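PDB 5BWJ: sensory transduction histidine kinase, putative from Borrelia burgdorferi, which is probably a membrane-bound hybrid histidine kinase that autophosphorylates in response to small molecules, this chain being its periplasmic sensor domain. Local coordinates for residues B[53-58]-B[64-69]. Sequence-based numbering, arbitrary orientation.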
loop_
_atom_site.group_PDB
_atom_site.type_symbol
_atom_site.label_atom_id
_atom_site.label_comp_id
_atom_site.label_asym_id
_atom_site.label_seq_id
_atom_site.Cartn_x
_atom_site.Cartn_y
_atom_site.Cartn_z
ATOM N N ASP B 53 -4.341 -8.876 18.573
ATOM C CA ASP B 53 -2.950 -8.801 18.145
ATOM C C ASP B 53 -2.496 -10.124 17.544
ATOM O O ASP B 53 -1.918 -10.160 16.456
ATOM C CB ASP B 53 -2.047 -8.424 19.322
ATOM C CG ASP B 53 -2.264 -7.000 19.789
ATOM O OD1 ASP B 53 -3.309 -6.413 19.440
ATOM O OD2 ASP B 53 -1.391 -6.469 20.509
ATOM N N ASN B 54 -2.775 -11.208 18.261
ATOM C CA ASN B 54 -2.301 -12.533 17.889
ATOM C C ASN B 54 -3.446 -13.443 17.474
ATOM O O ASN B 54 -4.607 -13.183 17.796
ATOM C CB ASN B 54 -1.537 -13.164 19.056
ATOM C CG ASN B 54 -0.515 -12.222 19.657
ATOM O OD1 ASN B 54 0.067 -11.392 18.959
ATOM N ND2 ASN B 54 -0.295 -12.343 20.962
ATOM N N LEU B 55 -3.101 -14.511 16.763
ATOM C CA LEU B 55 -4.067 -15.520 16.349
ATOM C C LEU B 55 -3.830 -16.820 17.112
ATOM O O LEU B 55 -3.024 -17.653 16.697
ATOM C CB LEU B 55 -3.971 -15.761 14.843
ATOM C CG LEU B 55 -5.005 -16.718 14.250
ATOM C CD1 LEU B 55 -6.399 -16.107 14.304
ATOM C CD2 LEU B 55 -4.628 -17.081 12.824
ATOM N N ASN B 56 -4.530 -16.984 18.231
ATOM C CA ASN B 56 -4.394 -18.178 19.060
ATOM C C ASN B 56 -5.388 -19.259 18.648
ATOM O O ASN B 56 -6.589 -19.007 18.573
ATOM C CB ASN B 56 -4.588 -17.822 20.534
ATOM C CG ASN B 56 -3.815 -16.583 20.941
ATOM O OD1 ASN B 56 -4.376 -15.490 21.035
ATOM N ND2 ASN B 56 -2.518 -16.744 21.177
ATOM N N GLU B 57 -4.879 -20.461 18.389
ATOM C CA GLU B 57 -5.709 -21.569 17.921
ATOM C C GLU B 57 -6.834 -21.899 18.896
ATOM O O GLU B 57 -7.912 -22.334 18.490
ATOM C CB GLU B 57 -4.846 -22.812 17.688
ATOM N N SER B 58 -6.580 -21.689 20.184
ATOM C CA SER B 58 -7.560 -21.993 21.218
ATOM C C SER B 58 -8.664 -20.939 21.280
ATOM O O SER B 58 -9.748 -21.197 21.805
ATOM C CB SER B 58 -6.874 -22.105 22.581
ATOM N N ALA B 64 -16.768 -16.059 13.377
ATOM C CA ALA B 64 -16.130 -14.780 13.088
ATOM C C ALA B 64 -15.475 -14.759 11.711
ATOM O O ALA B 64 -14.992 -15.780 11.222
ATOM C CB ALA B 64 -15.100 -14.459 14.158
ATOM N N ILE B 65 -15.468 -13.580 11.097
ATOM C CA ILE B 65 -14.811 -13.365 9.815
ATOM C C ILE B 65 -13.470 -12.684 10.069
ATOM O O ILE B 65 -13.416 -11.618 10.682
ATOM C CB ILE B 65 -15.677 -12.511 8.873
ATOM C CG1 ILE B 65 -17.073 -13.131 8.733
ATOM C CG2 ILE B 65 -15.009 -12.378 7.506
ATOM C CD1 ILE B 65 -18.079 -12.239 8.043
ATOM N N TYR B 66 -12.391 -13.303 9.598
ATOM C CA TYR B 66 -11.040 -12.862 9.937
ATOM C C TYR B 66 -10.369 -12.052 8.831
ATOM O O TYR B 66 -10.302 -12.485 7.679
ATOM C CB TYR B 66 -10.173 -14.072 10.280
ATOM C CG TYR B 66 -10.512 -14.698 11.613
ATOM C CD1 TYR B 66 -11.602 -15.547 11.748
ATOM C CD2 TYR B 66 -9.741 -14.439 12.737
ATOM C CE1 TYR B 66 -11.914 -16.120 12.965
ATOM C CE2 TYR B 66 -10.044 -15.007 13.958
ATOM C CZ TYR B 66 -11.132 -15.846 14.067
ATOM O OH TYR B 66 -11.434 -16.409 15.285
ATOM N N LEU B 67 -9.874 -10.876 9.206
ATOM C CA LEU B 67 -9.092 -10.023 8.317
ATOM C C LEU B 67 -7.676 -9.879 8.865
ATOM O O LEU B 67 -7.469 -9.908 10.078
ATOM C CB LEU B 67 -9.743 -8.645 8.169
ATOM C CG LEU B 67 -11.214 -8.607 7.743
ATOM C CD1 LEU B 67 -11.669 -7.171 7.524
ATOM C CD2 LEU B 67 -11.445 -9.426 6.489
ATOM N N GLY B 68 -6.708 -9.722 7.969
ATOM C CA GLY B 68 -5.320 -9.554 8.362
ATOM C C GLY B 68 -4.529 -10.847 8.360
ATOM O O GLY B 68 -3.411 -10.896 8.873
ATOM N N LEU B 69 -5.112 -11.899 7.791
ATOM C CA LEU B 69 -4.429 -13.182 7.671
ATOM C C LEU B 69 -3.953 -13.395 6.242
ATOM O O LEU B 69 -4.613 -12.980 5.290
ATOM C CB LEU B 69 -5.347 -14.336 8.084
ATOM C CG LEU B 69 -5.907 -14.308 9.506
ATOM C CD1 LEU B 69 -6.752 -15.548 9.750
ATOM C CD2 LEU B 69 -4.795 -14.204 10.542
#
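Leu-55 reaches from the loop after strand 45-52 to Tyr-66 and Leu-69 on strand 65-69, one methyl for each partner. Its CB is directed toward the strand, and with CG anti to the backbone N (chi1 -175°) the branched end lands beside both residues. CD1 meets the ring of Tyr-66 obliquely, 3.8 Å from CE2, while CD2 lies 3.7 Å from CD2 of Leu-69, where the two leucine side chains cross at about a right angle. The branched end of leucine suits this place because it can serve two apolar surfaces at once. With CG anti to its carbonyl carbon (chi1 -59°), Leu-69 brings its methyls to Leu-55 CD2, although its CB is not aimed at the loop.

Tyrosine suits this strand position: its ring gives Leu-55 an apolar wall, and its OH is hydrogen-bonded to the backbone N of Glu-61, in the short connection between the segments. Phe-79 meets that ring edge-to-face and also touches both leucines. No hydrogen bond crosses between the segments; apolar side chains make the contact. The chain turns at Gly-68, whose positive phi (95°) suits glycine, and the arrangement packs a connecting loop against this bent strand, which runs parallel to strand 6-13, within the Venus flytrap fold of this periplasmic sensor domain.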